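Local coordinates for LEOA (Escherichia coli, PDB 4AUR), which is a bacterial dynamin-like GTPase of enterotoxigenic strains that probably couples GTP binding and hydrolysis to membrane remodelling, at residues Asp64-Val69 and Phe142-Ala147. Numbering follows the deposited sequence.
Sequences DGKTSV and FYVVDA
A loop that matches the P-loop (Walker A) motif, as expected for a dynamin-type GTPase, packs here with the first turn of helix 66-74 against the C-terminal part of strand 140-146, which lies parallel beside strand 54-60, the strand that leads into the loop. V144 faces the loop where it turns into the helix: CG1 lies 3.5 Å from D64 O and 3.9 Å from K66 CA. A beta-branched valine suits the strand, and its two methyls pack under the start of the helix. V69, one turn into the helix, meets it tip to tip, V69 CG2 lying 4.0 Å from V144 CG1. In V144, CG1 is anti to the backbone N (chi1 173°), which leaves CG2 against V69 CB and both of its methyls. G65, at the N-cap position, has a phi of 75°, a value that glycine adopts readily. K66 contributes its CA and CB, while NZ forms a salt bridge with D108; in P-loop GTPases this lysine usually contacts the nucleotide phosphates, as K66 probably does when nucleotide is bound. At the other end D64 crosses D146 at about a right angle, D64 OD1 3.5 Å from D146 OD2. N177 hydrogen-bonds D64 O from the next strand, and T148 bonds D146 OD1. The two segments thus meet without hydrogen bonds, apolar at V144 and V69, polar where two like charges lie close, with K178 at weak ion-pair distance from D146.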
loop_
_atom_site.group_PDB
_atom_site.type_symbol
_atom_site.label_atom_id
_atom_site.label_comp_id
_atom_site.label_asym_id
_atom_site.label_seq_id
_atom_site.Cartn_x
_atom_site.Cartn_y
_atom_site.Cartn_z
ATOM N N ASP A 64 -30.116 50.340 7.182
ATOM C CA ASP A 64 -29.126 49.784 8.089
ATOM C C ASP A 64 -27.691 50.138 7.657
ATOM O O ASP A 64 -26.717 49.631 8.210
ATOM C CB ASP A 64 -29.329 48.274 8.255
ATOM C CG ASP A 64 -30.654 47.928 8.954
ATOM O OD1 ASP A 64 -31.434 48.855 9.249
ATOM O OD2 ASP A 64 -30.922 46.726 9.214
ATOM N N GLY A 65 -27.539 51.022 6.689
ATOM C CA GLY A 65 -26.224 51.621 6.446
ATOM C C GLY A 65 -25.239 50.700 5.760
ATOM O O GLY A 65 -24.043 50.734 6.013
ATOM N N LYS A 66 -25.787 49.893 4.870
ATOM C CA LYS A 66 -25.061 48.961 4.030
ATOM C C LYS A 66 -24.022 49.669 3.175
ATOM O O LYS A 66 -22.910 49.181 2.992
ATOM C CB LYS A 66 -26.108 48.308 3.121
ATOM C CG LYS A 66 -25.604 47.358 2.076
ATOM C CD LYS A 66 -26.535 47.343 0.870
ATOM C CE LYS A 66 -27.866 46.678 1.157
ATOM N NZ LYS A 66 -28.573 46.219 -0.080
ATOM N N THR A 67 -24.406 50.814 2.625
ATOM C CA THR A 67 -23.562 51.509 1.672
ATOM C C THR A 67 -22.301 52.048 2.363
ATOM O O THR A 67 -21.213 52.097 1.775
ATOM C CB THR A 67 -24.344 52.638 0.980
ATOM O OG1 THR A 67 -25.434 52.079 0.237
ATOM C CG2 THR A 67 -23.454 53.388 0.037
ATOM N N SER A 68 -22.444 52.435 3.620
ATOM C CA SER A 68 -21.300 52.896 4.376
ATOM C C SER A 68 -20.350 51.718 4.560
ATOM O O SER A 68 -19.135 51.842 4.358
ATOM C CB SER A 68 -21.738 53.451 5.731
ATOM O OG SER A 68 -22.913 54.226 5.593
ATOM N N VAL A 69 -20.908 50.563 4.908
ATOM C CA VAL A 69 -20.083 49.404 5.211
ATOM C C VAL A 69 -19.168 49.008 4.048
ATOM O O VAL A 69 -18.010 48.699 4.271
ATOM C CB VAL A 69 -20.929 48.203 5.666
ATOM C CG1 VAL A 69 -20.072 46.951 5.813
ATOM C CG2 VAL A 69 -21.588 48.510 7.001
ATOM N N PHE A 142 -22.043 40.009 2.381
ATOM C CA PHE A 142 -22.191 40.839 3.577
ATOM C C PHE A 142 -23.648 41.054 3.784
ATOM O O PHE A 142 -24.298 41.662 2.964
ATOM C CB PHE A 142 -21.548 42.217 3.422
ATOM C CG PHE A 142 -20.055 42.198 3.247
ATOM C CD1 PHE A 142 -19.278 41.142 3.702
ATOM C CD2 PHE A 142 -19.416 43.293 2.658
ATOM C CE1 PHE A 142 -17.896 41.169 3.548
ATOM C CE2 PHE A 142 -18.041 43.324 2.509
ATOM C CZ PHE A 142 -17.284 42.258 2.944
ATOM N N TYR A 143 -24.164 40.541 4.876
ATOM C CA TYR A 143 -25.531 40.831 5.251
ATOM C C TYR A 143 -25.456 41.878 6.342
ATOM O O TYR A 143 -25.082 41.573 7.469
ATOM C CB TYR A 143 -26.235 39.569 5.743
ATOM C CG TYR A 143 -27.701 39.644 5.539
ATOM C CD1 TYR A 143 -28.476 40.506 6.298
ATOM C CD2 TYR A 143 -28.313 38.910 4.552
ATOM C CE1 TYR A 143 -29.823 40.618 6.096
ATOM C CE2 TYR A 143 -29.665 39.011 4.345
ATOM C CZ TYR A 143 -30.409 39.864 5.127
ATOM O OH TYR A 143 -31.749 39.972 4.924
ATOM N N VAL A 144 -25.777 43.119 5.998
ATOM C CA VAL A 144 -25.612 44.231 6.925
ATOM C C VAL A 144 -26.913 44.500 7.641
ATOM O O VAL A 144 -27.946 44.737 6.993
ATOM C CB VAL A 144 -25.186 45.511 6.208
ATOM C CG1 VAL A 144 -25.185 46.676 7.177
ATOM C CG2 VAL A 144 -23.813 45.346 5.589
ATOM N N VAL A 145 -26.846 44.483 8.974
ATOM C CA VAL A 145 -28.018 44.694 9.846
ATOM C C VAL A 145 -27.800 45.862 10.835
ATOM O O VAL A 145 -26.801 46.589 10.733
ATOM C CB VAL A 145 -28.391 43.403 10.598
ATOM C CG1 VAL A 145 -28.665 42.290 9.605
ATOM C CG2 VAL A 145 -27.306 43.003 11.576
ATOM N N ASP A 146 -28.753 46.044 11.760
ATOM C CA ASP A 146 -28.763 47.179 12.676
ATOM C C ASP A 146 -28.287 46.745 14.025
ATOM O O ASP A 146 -28.482 45.610 14.440
ATOM C CB ASP A 146 -30.173 47.799 12.796
ATOM C CG ASP A 146 -30.139 49.303 13.179
ATOM O OD1 ASP A 146 -29.858 49.620 14.356
ATOM O OD2 ASP A 146 -30.401 50.167 12.296
ATOM N N ALA A 147 -27.661 47.674 14.720
ATOM C CA ALA A 147 -27.192 47.422 16.061
ATOM C C ALA A 147 -28.321 47.455 17.106
ATOM O O ALA A 147 -28.330 46.658 18.050
ATOM C CB ALA A 147 -26.147 48.456 16.403
#